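Local coordinates for protein myosin regulatory light chain (PDB 2BL0) that binds calcium in an EF-hand loop and serves as a light chain of the regulatory domain of Physarum polycephalum myosin II, at residues B[6-14]-B[26-34]; B[86-95]-B[121-131]. All coordinates share one frame; numbering follows the deposited sequence.

Interaction 1 of 2, residues B[6-14]-B[26-34]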
loop_
_atom_site.group_PDB
_atom_site.type_symbol
_atom_site.label_atom_id
_atom_site.label_comp_id
_atom_site.label_asym_id
_atom_site.label_seq_id
_atom_site.Cartn_x
_atom_site.Cartn_y
_atom_site.Cartn_z
ATOM N N GLN B 6 2.431 -6.601 8.084
ATOM C CA GLN B 6 3.435 -6.029 7.195
ATOM C C GLN B 6 4.206 -7.131 6.484
ATOM O O GLN B 6 4.555 -6.987 5.324
ATOM C CB GLN B 6 4.403 -5.121 7.948
ATOM C CG GLN B 6 3.829 -3.755 8.321
ATOM C CD GLN B 6 4.754 -2.969 9.221
ATOM O OE1 GLN B 6 5.220 -3.489 10.226
ATOM N NE2 GLN B 6 5.005 -1.708 8.877
ATOM N N ILE B 7 4.490 -8.226 7.190
ATOM C CA ILE B 7 5.173 -9.361 6.568
ATOM C C ILE B 7 4.290 -9.985 5.478
ATOM O O ILE B 7 4.763 -10.259 4.373
ATOM C CB ILE B 7 5.618 -10.419 7.628
ATOM C CG1 ILE B 7 6.691 -9.836 8.549
ATOM C CG2 ILE B 7 6.186 -11.623 6.952
ATOM C CD1 ILE B 7 6.907 -10.620 9.846
ATOM N N GLN B 8 3.008 -10.183 5.770
ATOM C CA GLN B 8 2.090 -10.712 4.754
ATOM C C GLN B 8 1.992 -9.798 3.528
ATOM O O GLN B 8 2.005 -10.255 2.393
ATOM C CB GLN B 8 0.694 -10.922 5.342
ATOM C CG GLN B 8 -0.334 -11.406 4.321
ATOM C CD GLN B 8 -1.683 -11.675 4.952
ATOM O OE1 GLN B 8 -2.268 -12.735 4.748
ATOM N NE2 GLN B 8 -2.173 -10.721 5.715
ATOM N N GLU B 9 1.882 -8.499 3.769
ATOM C CA GLU B 9 1.761 -7.516 2.709
ATOM C C GLU B 9 2.963 -7.571 1.792
ATOM O O GLU B 9 2.842 -7.521 0.568
ATOM C CB GLU B 9 1.662 -6.112 3.324
ATOM C CG GLU B 9 1.524 -4.970 2.330
ATOM C CD GLU B 9 1.444 -3.607 2.991
ATOM O OE1 GLU B 9 2.211 -3.334 3.937
ATOM O OE2 GLU B 9 0.597 -2.810 2.565
ATOM N N CYS B 10 4.139 -7.617 2.405
ATOM C CA CYS B 10 5.370 -7.704 1.659
ATOM C C CYS B 10 5.402 -8.959 0.815
ATOM O O CYS B 10 5.677 -8.877 -0.376
ATOM C CB CYS B 10 6.569 -7.644 2.605
ATOM S SG CYS B 10 8.179 -8.004 1.827
ATOM N N PHE B 11 5.073 -10.107 1.410
ATOM C CA PHE B 11 5.072 -11.371 0.685
ATOM C C PHE B 11 4.145 -11.300 -0.526
ATOM O O PHE B 11 4.523 -11.702 -1.621
ATOM C CB PHE B 11 4.669 -12.525 1.599
ATOM C CG PHE B 11 4.726 -13.875 0.929
ATOM C CD1 PHE B 11 5.900 -14.643 0.967
ATOM C CD2 PHE B 11 3.624 -14.379 0.281
ATOM C CE1 PHE B 11 5.962 -15.872 0.344
ATOM C CE2 PHE B 11 3.672 -15.596 -0.331
ATOM C CZ PHE B 11 4.834 -16.354 -0.303
ATOM N N GLN B 12 2.953 -10.764 -0.324
ATOM C CA GLN B 12 1.967 -10.683 -1.391
ATOM C C GLN B 12 2.457 -9.803 -2.539
ATOM O O GLN B 12 2.147 -10.060 -3.695
ATOM C CB GLN B 12 0.626 -10.161 -0.859
ATOM C CG GLN B 12 -0.021 -11.132 0.089
ATOM C CD GLN B 12 -1.352 -10.664 0.632
ATOM O OE1 GLN B 12 -2.186 -11.493 0.977
ATOM N NE2 GLN B 12 -1.557 -9.352 0.715
ATOM N N ILE B 13 3.222 -8.763 -2.224
ATOM C CA ILE B 13 3.785 -7.893 -3.252
ATOM C C ILE B 13 4.806 -8.645 -4.110
ATOM O O ILE B 13 4.818 -8.491 -5.326
ATOM C CB ILE B 13 4.367 -6.599 -2.615
ATOM C CG1 ILE B 13 3.224 -5.658 -2.200
ATOM C CG2 ILE B 13 5.294 -5.869 -3.565
ATOM C CD1 ILE B 13 3.656 -4.588 -1.259
ATOM N N PHE B 14 5.631 -9.478 -3.475
ATOM C CA PHE B 14 6.594 -10.314 -4.174
ATOM C C PHE B 14 5.931 -11.451 -4.953
ATOM O O PHE B 14 6.455 -11.877 -5.977
ATOM C CB PHE B 14 7.635 -10.878 -3.207
ATOM C CG PHE B 14 8.771 -9.937 -2.928
ATOM C CD1 PHE B 14 8.647 -8.913 -2.004
ATOM C CD2 PHE B 14 9.971 -10.077 -3.604
ATOM C CE1 PHE B 14 9.703 -8.020 -1.767
ATOM C CE2 PHE B 14 11.006 -9.205 -3.390
ATOM C CZ PHE B 14 10.889 -8.174 -2.474
ATOM N N GLU B 26 14.510 -14.442 -4.577
ATOM C CA GLU B 26 14.011 -13.203 -4.020
ATOM C C GLU B 26 13.951 -13.132 -2.494
ATOM O O GLU B 26 13.523 -12.128 -1.957
ATOM C CB GLU B 26 12.606 -12.938 -4.557
ATOM C CG GLU B 26 12.511 -12.858 -6.071
ATOM C CD GLU B 26 13.120 -11.593 -6.633
ATOM O OE1 GLU B 26 13.339 -10.643 -5.859
ATOM O OE2 GLU B 26 13.370 -11.550 -7.863
ATOM N N LEU B 27 14.381 -14.169 -1.789
ATOM C CA LEU B 27 14.320 -14.165 -0.335
ATOM C C LEU B 27 15.128 -13.020 0.246
ATOM O O LEU B 27 14.655 -12.321 1.106
ATOM C CB LEU B 27 14.808 -15.513 0.230
ATOM C CG LEU B 27 14.800 -15.666 1.762
ATOM C CD1 LEU B 27 13.420 -15.442 2.381
ATOM C CD2 LEU B 27 15.335 -17.027 2.159
ATOM N N GLY B 28 16.353 -12.821 -0.230
ATOM C CA GLY B 28 17.161 -11.717 0.243
ATOM C C GLY B 28 16.456 -10.380 0.080
ATOM O O GLY B 28 16.375 -9.598 1.026
ATOM N N SER B 29 15.936 -10.128 -1.118
ATOM C CA SER B 29 15.226 -8.881 -1.428
ATOM C C SER B 29 14.034 -8.648 -0.516
ATOM O O SER B 29 13.817 -7.547 -0.034
ATOM C CB SER B 29 14.770 -8.884 -2.890
ATOM O OG SER B 29 15.910 -8.854 -3.724
ATOM N N ALA B 30 13.285 -9.713 -0.260
ATOM C CA ALA B 30 12.099 -9.649 0.596
ATOM C C ALA B 30 12.469 -9.366 2.059
ATOM O O ALA B 30 11.828 -8.528 2.711
ATOM C CB ALA B 30 11.283 -10.943 0.453
ATOM N N LEU B 31 13.492 -10.045 2.582
ATOM C CA LEU B 31 13.992 -9.775 3.938
ATOM C C LEU B 31 14.474 -8.339 4.067
ATOM O O LEU B 31 14.119 -7.607 5.011
ATOM C CB LEU B 31 15.132 -10.733 4.305
ATOM C CG LEU B 31 14.740 -12.184 4.471
ATOM C CD1 LEU B 31 15.990 -13.020 4.447
ATOM C CD2 LEU B 31 13.939 -12.400 5.750
ATOM N N ARG B 32 15.267 -7.918 3.088
ATOM C CA ARG B 32 15.811 -6.576 3.062
ATOM C C ARG B 32 14.718 -5.498 2.972
ATOM O O ARG B 32 14.847 -4.436 3.570
ATOM C CB ARG B 32 16.780 -6.450 1.900
ATOM C CG ARG B 32 18.063 -7.190 2.147
ATOM C CD ARG B 32 18.901 -7.434 0.904
ATOM N NE ARG B 32 20.049 -8.262 1.257
ATOM C CZ ARG B 32 20.565 -9.231 0.511
ATOM N NH1 ARG B 32 20.077 -9.530 -0.699
ATOM N NH2 ARG B 32 21.574 -9.930 0.991
ATOM N N SER B 33 13.646 -5.805 2.241
ATOM C CA SER B 33 12.525 -4.898 2.077
ATOM C C SER B 33 11.930 -4.506 3.421
ATOM O O SER B 33 11.432 -3.385 3.561
ATOM C CB SER B 33 11.433 -5.510 1.180
ATOM O OG SER B 33 11.883 -5.616 -0.167
ATOM N N LEU B 34 11.977 -5.432 4.379
ATOM C CA LEU B 34 11.416 -5.276 5.716
ATOM C C LEU B 34 12.461 -4.975 6.822
ATOM O O LEU B 34 12.191 -5.139 8.018
ATOM C CB LEU B 34 10.609 -6.515 6.085
ATOM C CG LEU B 34 9.341 -6.729 5.238
ATOM C CD1 LEU B 34 8.610 -7.950 5.725
ATOM C CD2 LEU B 34 8.442 -5.523 5.271
#
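Helix-helix packing inside the first EF-hand brings F14, C10 and I7 of the entering helix against A30 and S33 on the exiting helix and L34 just beyond it. In this helix-loop-helix motif the two helices that flank the calcium-binding loop pack directly on each other. Here the axes of the two segments approach to 10.3 Å and run at 142°, nearer to antiparallel than to the roughly perpendicular pose of an open, calcium-filled EF-hand. The packing is mostly apolar, although a hydroxyl and a backbone carbonyl also come up against it.

F14 carries the end next to the loop. Its CG lies anti to the carbonyl carbon (chi1 -84°), which brings the ring to the exiting helix with one face on A30: the methyl CB sits 4.0 Å from the ring centroid, almost on the ring normal, a CH-pi contact. The hydroxyl OG of S33 meets the ring at its edge, 3.6 Å from F14 CZ. One turn back, C10 places SG anti to its backbone N, and SG comes within 3.8 Å of the carbonyl O of A30. L34 closes the far end: its CD1 rests 3.7 Å from C10 CB and 3.9 Å from I7 CG1, the L34 and I7 side chains crossing at about a right angle.

F60 of helix 57-64 meets both I7 and A30, which ties the motif to the helix closing the same lobe. C10 and S33 each pack on an aromatic side chain of another protein chain. S33 OG donates to S29 O at 2.7 Å from above the carbonyl plane, while S33 N reaches the same oxygen from the opposite face.

Interaction 2 of 2, residues B[86-95]-B[121-131]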
loop_
_atom_site.group_PDB
_atom_site.type_symbol
_atom_site.label_atom_id
_atom_site.label_comp_id
_atom_site.label_asym_id
_atom_site.label_seq_id
_atom_site.Cartn_x
_atom_site.Cartn_y
_atom_site.Cartn_z
ATOM N N ASP B 86 39.955 5.527 6.149
ATOM C CA ASP B 86 40.050 6.987 6.170
ATOM C C ASP B 86 41.513 7.442 6.267
ATOM O O ASP B 86 42.083 7.462 7.357
ATOM C CB ASP B 86 39.217 7.515 7.351
ATOM C CG ASP B 86 39.199 9.021 7.442
ATOM O OD1 ASP B 86 39.976 9.689 6.716
ATOM O OD2 ASP B 86 38.441 9.621 8.246
ATOM N N LYS B 87 42.103 7.812 5.128
ATOM C CA LYS B 87 43.523 8.182 5.055
ATOM C C LYS B 87 43.890 9.506 5.720
ATOM O O LYS B 87 44.995 9.652 6.253
ATOM C CB LYS B 87 44.001 8.245 3.588
ATOM C CG LYS B 87 43.619 7.085 2.690
ATOM C CD LYS B 87 44.322 7.233 1.323
ATOM C CE LYS B 87 44.126 6.022 0.426
ATOM N NZ LYS B 87 45.127 6.017 -0.692
ATOM N N GLU B 88 42.980 10.474 5.684
ATOM C CA GLU B 88 43.281 11.840 6.115
ATOM C C GLU B 88 42.842 12.139 7.551
ATOM O O GLU B 88 43.252 13.152 8.147
ATOM C CB GLU B 88 42.626 12.843 5.158
ATOM C CG GLU B 88 42.959 12.633 3.688
ATOM C CD GLU B 88 42.082 11.602 2.987
ATOM O OE1 GLU B 88 40.975 11.248 3.487
ATOM O OE2 GLU B 88 42.505 11.131 1.908
ATOM N N GLY B 89 42.016 11.256 8.111
ATOM C CA GLY B 89 41.414 11.489 9.417
ATOM C C GLY B 89 40.396 12.621 9.442
ATOM O O GLY B 89 40.155 13.207 10.503
ATOM N N ASN B 90 39.764 12.897 8.295
ATOM C CA ASN B 90 38.805 13.999 8.181
ATOM C C ASN B 90 37.359 13.552 7.977
ATOM O O ASN B 90 36.515 14.391 7.712
ATOM C CB ASN B 90 39.183 14.953 7.042
ATOM C CG ASN B 90 40.445 15.734 7.315
ATOM O OD1 ASN B 90 40.723 16.115 8.448
ATOM N ND2 ASN B 90 41.219 15.991 6.262
ATOM N N GLY B 91 37.091 12.256 8.125
ATOM C CA GLY B 91 35.751 11.710 8.020
ATOM C C GLY B 91 35.300 11.488 6.588
ATOM O O GLY B 91 34.099 11.343 6.346
ATOM N N THR B 92 36.235 11.508 5.642
ATOM C CA THR B 92 35.889 11.332 4.231
ATOM C C THR B 92 36.596 10.127 3.617
ATOM O O THR B 92 37.600 9.623 4.142
ATOM C CB THR B 92 36.174 12.614 3.378
ATOM O OG1 THR B 92 37.585 12.846 3.261
ATOM C CG2 THR B 92 35.619 13.868 4.037
ATOM N N ILE B 93 36.020 9.662 2.523
ATOM C CA ILE B 93 36.630 8.715 1.619
ATOM C C ILE B 93 36.348 9.238 0.198
ATOM O O ILE B 93 35.361 9.938 -0.030
ATOM C CB ILE B 93 36.028 7.312 1.867
ATOM C CG1 ILE B 93 36.896 6.225 1.216
ATOM C CG2 ILE B 93 34.548 7.264 1.479
ATOM C CD1 ILE B 93 36.177 5.220 0.441
ATOM N N GLN B 94 37.232 8.952 -0.739
ATOM C CA GLN B 94 36.971 9.332 -2.126
ATOM C C GLN B 94 35.847 8.463 -2.688
ATOM O O GLN B 94 35.864 7.240 -2.537
ATOM C CB GLN B 94 38.254 9.213 -2.940
ATOM C CG GLN B 94 39.338 10.200 -2.492
ATOM C CD GLN B 94 38.899 11.652 -2.608
ATOM O OE1 GLN B 94 38.640 12.313 -1.590
ATOM N NE2 GLN B 94 38.835 12.166 -3.857
ATOM N N GLU B 95 34.852 9.081 -3.322
ATOM C CA GLU B 95 33.784 8.276 -3.924
ATOM C C GLU B 95 34.341 7.221 -4.879
ATOM O O GLU B 95 33.814 6.122 -4.945
ATOM C CB GLU B 95 32.735 9.094 -4.642
ATOM C CG GLU B 95 31.553 8.221 -5.049
ATOM C CD GLU B 95 30.435 9.006 -5.678
ATOM O OE1 GLU B 95 30.222 8.883 -6.899
ATOM O OE2 GLU B 95 29.758 9.732 -4.932
ATOM N N VAL B 121 24.194 10.809 -2.874
ATOM C CA VAL B 121 25.431 11.060 -2.157
ATOM C C VAL B 121 26.159 12.308 -2.656
ATOM O O VAL B 121 26.545 12.405 -3.825
ATOM C CB VAL B 121 26.355 9.837 -2.265
ATOM C CG1 VAL B 121 27.740 10.145 -1.732
ATOM C CG2 VAL B 121 25.732 8.679 -1.536
ATOM N N SER B 122 26.358 13.249 -1.738
ATOM C CA SER B 122 27.009 14.512 -2.029
ATOM C C SER B 122 28.514 14.331 -2.184
ATOM O O SER B 122 29.160 13.811 -1.267
ATOM C CB SER B 122 26.747 15.488 -0.880
ATOM O OG SER B 122 27.141 16.787 -1.262
ATOM N N VAL B 123 29.064 14.747 -3.324
ATOM C CA VAL B 123 30.504 14.646 -3.587
ATOM C C VAL B 123 31.116 16.048 -3.642
ATOM O O VAL B 123 30.601 16.921 -4.332
ATOM C CB VAL B 123 30.792 13.942 -4.942
ATOM C CG1 VAL B 123 32.285 13.782 -5.174
ATOM C CG2 VAL B 123 30.109 12.607 -5.015
ATOM N N SER B 124 32.238 16.242 -2.957
ATOM C CA SER B 124 32.905 17.546 -2.907
ATOM C C SER B 124 33.639 17.810 -4.214
ATOM O O SER B 124 33.685 16.952 -5.101
ATOM C CB SER B 124 33.909 17.590 -1.766
ATOM O OG SER B 124 35.083 16.857 -2.080
ATOM N N GLY B 125 34.241 18.992 -4.306
ATOM C CA GLY B 125 35.055 19.357 -5.448
ATOM C C GLY B 125 36.394 18.640 -5.538
ATOM O O GLY B 125 37.122 18.833 -6.507
ATOM N N ASP B 126 36.754 17.850 -4.533
ATOM C CA ASP B 126 37.941 17.005 -4.622
ATOM C C ASP B 126 37.541 15.529 -4.649
ATOM O O ASP B 126 38.374 14.647 -4.463
ATOM C CB ASP B 126 38.902 17.302 -3.473
ATOM C CG ASP B 126 40.298 16.714 -3.694
ATOM O OD1 ASP B 126 40.738 16.602 -4.869
ATOM O OD2 ASP B 126 41.027 16.336 -2.750
ATOM N N GLY B 127 36.258 15.272 -4.879
ATOM C CA GLY B 127 35.775 13.916 -5.055
ATOM C C GLY B 127 35.554 13.153 -3.767
ATOM O O GLY B 127 35.447 11.932 -3.810
ATOM N N ALA B 128 35.465 13.868 -2.647
ATOM C CA ALA B 128 35.339 13.265 -1.314
ATOM C C ALA B 128 33.876 13.164 -0.888
ATOM O O ALA B 128 33.064 14.033 -1.198
ATOM C CB ALA B 128 36.104 14.102 -0.273
ATOM N N ILE B 129 33.559 12.114 -0.141
ATOM C CA ILE B 129 32.236 11.955 0.455
ATOM C C ILE B 129 32.401 11.762 1.950
ATOM O O ILE B 129 33.398 11.220 2.408
ATOM C CB ILE B 129 31.442 10.778 -0.166
ATOM C CG1 ILE B 129 32.113 9.436 0.112
ATOM C CG2 ILE B 129 31.287 10.977 -1.661
ATOM C CD1 ILE B 129 31.478 8.653 1.210
ATOM N N ASN B 130 31.416 12.209 2.707
ATOM C CA ASN B 130 31.442 12.039 4.151
ATOM C C ASN B 130 30.827 10.693 4.462
ATOM O O ASN B 130 29.622 10.491 4.248
ATOM C CB ASN B 130 30.663 13.172 4.825
ATOM C CG ASN B 130 30.685 13.083 6.338
ATOM O OD1 ASN B 130 30.040 12.218 6.908
ATOM N ND2 ASN B 130 31.406 14.010 7.000
ATOM N N TYR B 131 31.643 9.767 4.968
ATOM C CA TYR B 131 31.196 8.392 5.101
ATOM C C TYR B 131 30.217 8.199 6.247
ATOM O O TYR B 131 29.369 7.354 6.149
ATOM C CB TYR B 131 32.364 7.385 5.147
ATOM C CG TYR B 131 33.407 7.625 6.201
ATOM C CD1 TYR B 131 33.131 7.428 7.543
ATOM C CD2 TYR B 131 34.688 8.041 5.853
ATOM C CE1 TYR B 131 34.110 7.644 8.528
ATOM C CE2 TYR B 131 35.671 8.266 6.822
ATOM C CZ TYR B 131 35.371 8.057 8.160
ATOM O OH TYR B 131 36.333 8.282 9.112
HETATM O O HOH W 1 32.283 10.878 8.188
#
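Y131 OH donates to D86 OD2 at 2.6 Å, ring and carboxylate planes standing 79° apart. OD2 takes this hydroxyl on its anti side and G91 N on its syn side, while OD1 accepts from G89 N in an Asx motif. The Y131 ring carries the carbonyl O of G91 over one face, toward the rim, and Y131 N donates to that same oxygen at 3.2 Å. Replacing D86 by alanine removes the carboxylate, and the Y131 hydroxyl and G91 N would probably lose their shared acceptor, freeing the Y131 ring to shift.

Beyond this first shell lies the short antiparallel sheet that couples paired EF-hand loops. I93 and I129 form its hydrogen-bonded pair, I129 N giving to I93 O at 2.8 Å, and their side chains lie tightly side by side against L98. Further along, Q94, bent at chi2 (-60°), sends NE2 straight to D126 O at 2.6 Å, in the carbonyl plane. The ring of F82, on helix 75-85, meets the Y131 ring with nearly parallel planes.

D86 belongs to an inferred calcium site; the hydroxyl and amide gripping OD2 tie its loop to Y131 and would probably offset part of the carboxylate's charge.

Overall arrangement
Interaction 1 comes first along the chain and closes before interaction 2 opens. Their centres stand about 34 Å apart, on opposite sides of the centre of the chain, and their nearest atoms are about 18 Å apart, so neither touches the other. They illustrate two levels of EF-hand construction: residues 6-14 with 26-34 join the two helices of a single motif, whereas residues 86-95 with 121-131 join the loops of two motifs through the sheet of strands 92-94 and 128-130. Another protein chain reaches interaction 1 but not interaction 2. The two contacts sit in different lobes of a two-lobed light chain, although L34 also touches L144 near the C-terminus.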